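Local coordinates for DotU family type IV/VI secretion system protein (Acinetobacter baumannii, PDB 6Y4R) that forms the cytoplasmic domain of TssL, a key component of the bacterial type VI secretion system, at residues D57-F62 with V124-C128; L119-E123 with I156-K160. All blocks are in the same frame, centred on the assembly; numbering follows the deposited sequence.

From the N terminus, the chain reaches helix 52-71, whose residues 57-62 pack on 124-128 of helix 119-130; contact 1 thereby closes a largely helical loop of 61 residues. The first turn of that later helix, 119-123, is met in contact 2 by residues 156-160 at the C-terminal end, after 32 intervening residues. Because 119-123 precedes 124-128 in sequence, the two closures cross instead of nesting. Helix 119-130 is therefore shared: its middle packs on helix 52-71 near the centre of the chain, its start on helix 143-159 farther out. The contact centres lie about 13 Å apart, joined directly where H126 packs on I156.

Contact 1 of 2, residues D57-F62 with V124-C128; sequences DAKYAF and VFHYC
A58 and V124 bring their CA atoms to 6.1 Å and A61 and F125 bring theirs to 6.2 Å, on two helical segments whose axes approach to 9.5 Å and run nearly parallel, 7° apart. A61 is the residue of its segment that meets the most partners across the contact: V124, F125 and C128. Its CB sits over one face of the F125 ring, 3.8 Å from the ring centroid and 17° off the ring normal, which meets the criteria of a CH-pi contact. The phenyl group spans the gap between the helices, and the carbonyl of D57 approaches the same ring obliquely; that oxygen also accepts the helical hydrogen bond from A61 N, one turn on.

V124 and C128 add to the surroundings of this methyl. V124 has CG1 anti to its backbone N (chi1 168°), which brings that branch against A58, 3.9 Å from CG1 to A58 CA, and both branches also come up to the A58 methyl. The same CG1 lies 4.3 Å from A61 CB, so one valine branch serves two alanines. Both partners belong to the buried centre of the all-helical TssL cytoplasmic domain, where helix 52-71 and helix 119-130 run side by side in the same direction although 61 residues separate the segments. Helix 27-47 meets A58 through F41, and helix 100-114 adds F104, I107 and L108 around F125.

One turn after V124, C128 directs its sulfur back at the alanine: SG is 4.0 Å from A61 CB, and no hydrogen bond links the two segments. The D57 carboxylate is held from outside them, OD1 forming a salt bridge with R118, immediately before helix 119-130.

Contact 2 of 2, residues L119-E123 with I156-K160; sequences LAALE and IDYLK
L119 meets I156 and L159 where the opening turn of helix 119-130 packs against the C-terminal end of helix 143-159, an interhelical apolar seam within the all-helical TssL domain. CD1 of L119 does the touching: it lies 3.8 Å from I156 CG2 and 4.1 Å from L159 CD1, and the two leucine side chains run alongside one another, pointing opposite ways. A chi1 of 163° sets the L119 CG opposite its backbone N and sends the branch toward helix 143-159.

One turn along, L122 has a similar torsion and offers CD2 to I156, 4.1 Å from CG1. L122 also touches L108, L111 and R112 of helix 100-114, so this leucine lies between two helices. I156 is consequently gripped through several carbons: CG2 faces L119, CG1 faces L122, and CD1 reaches past the L122 side chain to the backbone, 3.9 Å from E123 CA.

E123 closes the segment. Its CG packs on I156 CG2 at 4.0 Å, with the two side chains meeting at a slant, and from there the carboxylate is carried on toward K160. The extended side chain of K160 comes from the opposite direction on the more exposed side of the seam, and the pair forms a salt bridge at the long end of the range, E123 OE2 to K160 NZ 3.5 Å.

Contact 1 of 2, residues D57-F62 with V124-C128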
# COMPACT_ATOMS: atom_id res chain seq x y z
N ASP A 57 6.37 0.07 7.92
CA ASP A 57 5.05 -0.50 7.66
C ASP A 57 4.26 0.30 6.64
O ASP A 57 3.44 -0.29 5.93
CB ASP A 57 4.23 -0.63 8.94
CG ASP A 57 4.80 -1.68 9.90
OD1 ASP A 57 4.55 -1.60 11.12
OD2 ASP A 57 5.51 -2.59 9.40
N ALA A 58 4.48 1.61 6.53
CA ALA A 58 3.84 2.38 5.47
C ALA A 58 4.37 1.97 4.10
O ALA A 58 3.61 1.71 3.17
CB ALA A 58 4.05 3.88 5.70
N LYS A 59 5.69 1.85 3.97
CA LYS A 59 6.25 1.36 2.73
C LYS A 59 5.81 -0.07 2.43
O LYS A 59 5.58 -0.42 1.26
CB LYS A 59 7.77 1.48 2.77
CG LYS A 59 8.47 0.60 1.77
CD LYS A 59 9.76 1.22 1.29
CE LYS A 59 10.93 0.87 2.17
NZ LYS A 59 12.01 1.87 1.93
N TYR A 60 5.68 -0.92 3.46
CA TYR A 60 5.26 -2.31 3.23
C TYR A 60 3.84 -2.36 2.66
O TYR A 60 3.57 -3.11 1.72
CB TYR A 60 5.34 -3.10 4.54
CG TYR A 60 4.88 -4.55 4.41
CD1 TYR A 60 3.52 -4.88 4.48
CD2 TYR A 60 5.79 -5.57 4.21
CE1 TYR A 60 3.09 -6.19 4.34
CE2 TYR A 60 5.38 -6.89 4.07
CZ TYR A 60 4.03 -7.19 4.14
OH TYR A 60 3.64 -8.51 4.00
N ALA A 61 2.93 -1.57 3.24
CA ALA A 61 1.55 -1.52 2.78
C ALA A 61 1.47 -0.99 1.36
O ALA A 61 0.66 -1.48 0.56
CB ALA A 61 0.72 -0.64 3.72
N PHE A 62 2.26 0.04 1.04
CA PHE A 62 2.21 0.59 -0.30
C PHE A 62 2.72 -0.41 -1.33
O PHE A 62 2.21 -0.47 -2.45
CB PHE A 62 3.01 1.89 -0.37
CG PHE A 62 3.13 2.47 -1.75
CD1 PHE A 62 2.30 3.49 -2.15
CD2 PHE A 62 4.09 2.00 -2.65
CE1 PHE A 62 2.40 4.04 -3.43
CE2 PHE A 62 4.20 2.54 -3.94
CZ PHE A 62 3.36 3.56 -4.32
N VAL A 124 -2.41 4.96 6.89
CA VAL A 124 -1.90 4.42 5.62
C VAL A 124 -2.55 3.07 5.31
O VAL A 124 -2.99 2.83 4.17
CB VAL A 124 -0.36 4.33 5.67
CG1 VAL A 124 0.19 3.52 4.51
CG2 VAL A 124 0.28 5.72 5.65
N PHE A 125 -2.60 2.16 6.29
CA PHE A 125 -3.19 0.85 6.01
C PHE A 125 -4.67 0.95 5.67
O PHE A 125 -5.16 0.16 4.85
CB PHE A 125 -3.01 -0.10 7.19
CG PHE A 125 -1.70 -0.84 7.19
CD1 PHE A 125 -0.51 -0.18 7.35
CD2 PHE A 125 -1.67 -2.22 7.03
CE1 PHE A 125 0.69 -0.88 7.35
CE2 PHE A 125 -0.48 -2.91 7.02
CZ PHE A 125 0.69 -2.24 7.19
N HIS A 126 -5.40 1.89 6.29
CA HIS A 126 -6.79 2.13 5.93
C HIS A 126 -6.91 2.68 4.51
O HIS A 126 -7.78 2.25 3.74
CB HIS A 126 -7.43 3.10 6.93
CG HIS A 126 -8.81 3.55 6.58
ND1 HIS A 126 -9.09 4.84 6.18
CD2 HIS A 126 -10.00 2.91 6.62
CE1 HIS A 126 -10.39 4.96 5.96
NE2 HIS A 126 -10.97 3.80 6.22
N TYR A 127 -6.03 3.61 4.15
CA TYR A 127 -6.08 4.23 2.82
C TYR A 127 -5.71 3.26 1.71
O TYR A 127 -6.23 3.37 0.60
CB TYR A 127 -5.17 5.46 2.80
CG TYR A 127 -5.39 6.36 1.62
CD1 TYR A 127 -6.61 6.98 1.43
CD2 TYR A 127 -4.37 6.63 0.73
CE1 TYR A 127 -6.82 7.81 0.34
CE2 TYR A 127 -4.57 7.47 -0.36
CZ TYR A 127 -5.79 8.05 -0.55
OH TYR A 127 -6.00 8.89 -1.62
N CYS A 128 -4.82 2.31 1.97
CA CYS A 128 -4.59 1.24 1.00
C CYS A 128 -5.84 0.38 0.85
O CYS A 128 -6.10 -0.15 -0.24
CB CYS A 128 -3.40 0.40 1.45
SG CYS A 128 -1.84 1.33 1.44

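Contact 2 of 2, residues L119-E123 with I156-K160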
# COMPACT_ATOMS: atom_id res chain seq x y z
N LEU A 119 -1.07 5.67 15.00
CA LEU A 119 -2.18 6.10 14.16
C LEU A 119 -1.73 6.63 12.82
O LEU A 119 -2.50 6.58 11.85
CB LEU A 119 -3.00 7.15 14.90
CG LEU A 119 -3.98 8.05 14.13
CD1 LEU A 119 -5.21 7.30 13.71
CD2 LEU A 119 -4.38 9.24 15.00
N ALA A 120 -0.51 7.16 12.73
CA ALA A 120 0.01 7.58 11.42
C ALA A 120 0.17 6.37 10.51
O ALA A 120 -0.22 6.41 9.34
CB ALA A 120 1.33 8.34 11.56
N ALA A 121 0.73 5.28 11.03
CA ALA A 121 0.81 4.06 10.23
C ALA A 121 -0.58 3.52 9.89
O ALA A 121 -0.82 3.08 8.76
CB ALA A 121 1.60 2.98 10.98
N LEU A 122 -1.52 3.60 10.83
CA LEU A 122 -2.81 2.95 10.62
C LEU A 122 -3.65 3.71 9.60
O LEU A 122 -4.44 3.09 8.89
CB LEU A 122 -3.53 2.75 11.96
CG LEU A 122 -4.99 2.29 12.02
CD1 LEU A 122 -5.05 0.80 11.72
CD2 LEU A 122 -5.52 2.54 13.40
N GLU A 123 -3.45 5.02 9.49
CA GLU A 123 -4.11 5.80 8.44
C GLU A 123 -3.68 5.37 7.04
O GLU A 123 -4.47 5.43 6.09
CB GLU A 123 -3.79 7.28 8.64
CG GLU A 123 -4.78 8.08 9.46
CD GLU A 123 -4.15 9.32 10.07
OE1 GLU A 123 -2.92 9.46 9.93
OE2 GLU A 123 -4.88 10.21 10.59
N ILE A 156 -10.27 5.21 13.42
CA ILE A 156 -9.48 6.39 13.14
C ILE A 156 -10.27 7.65 13.45
O ILE A 156 -9.74 8.60 14.05
CB ILE A 156 -8.97 6.36 11.70
CG1 ILE A 156 -8.03 5.15 11.53
CG2 ILE A 156 -8.24 7.65 11.40
CD1 ILE A 156 -7.51 4.98 10.14
N ASP A 157 -11.55 7.69 13.05
CA ASP A 157 -12.40 8.82 13.44
C ASP A 157 -12.49 8.95 14.96
O ASP A 157 -12.50 10.06 15.49
CB ASP A 157 -13.83 8.66 12.91
CG ASP A 157 -13.97 8.93 11.42
OD1 ASP A 157 -13.13 9.66 10.83
OD2 ASP A 157 -14.96 8.43 10.85
N TYR A 158 -12.55 7.81 15.66
CA TYR A 158 -12.65 7.81 17.12
C TYR A 158 -11.37 8.30 17.79
O TYR A 158 -11.43 8.98 18.82
CB TYR A 158 -13.03 6.41 17.62
CG TYR A 158 -13.02 6.22 19.13
CD1 TYR A 158 -14.20 6.18 19.85
CD2 TYR A 158 -11.84 6.06 19.84
CE1 TYR A 158 -14.19 6.00 21.24
CE2 TYR A 158 -11.82 5.88 21.21
CZ TYR A 158 -13.00 5.84 21.91
OH TYR A 158 -12.96 5.66 23.29
N LEU A 159 -10.21 7.94 17.24
CA LEU A 159 -8.95 8.29 17.87
C LEU A 159 -8.63 9.77 17.77
O LEU A 159 -7.70 10.24 18.43
CB LEU A 159 -7.80 7.45 17.28
CG LEU A 159 -7.90 5.97 17.61
CD1 LEU A 159 -7.03 5.13 16.67
CD2 LEU A 159 -7.53 5.78 19.06
N LYS A 160 -9.40 10.53 16.98
CA LYS A 160 -9.24 11.98 16.87
C LYS A 160 -10.26 12.74 17.76
O LYS A 160 -11.45 12.93 17.43
CB LYS A 160 -9.38 12.39 15.42
CG LYS A 160 -8.66 11.44 14.44
CD LYS A 160 -8.70 11.98 13.03
CE LYS A 160 -7.70 11.32 12.10
NZ LYS A 160 -8.03 11.73 10.69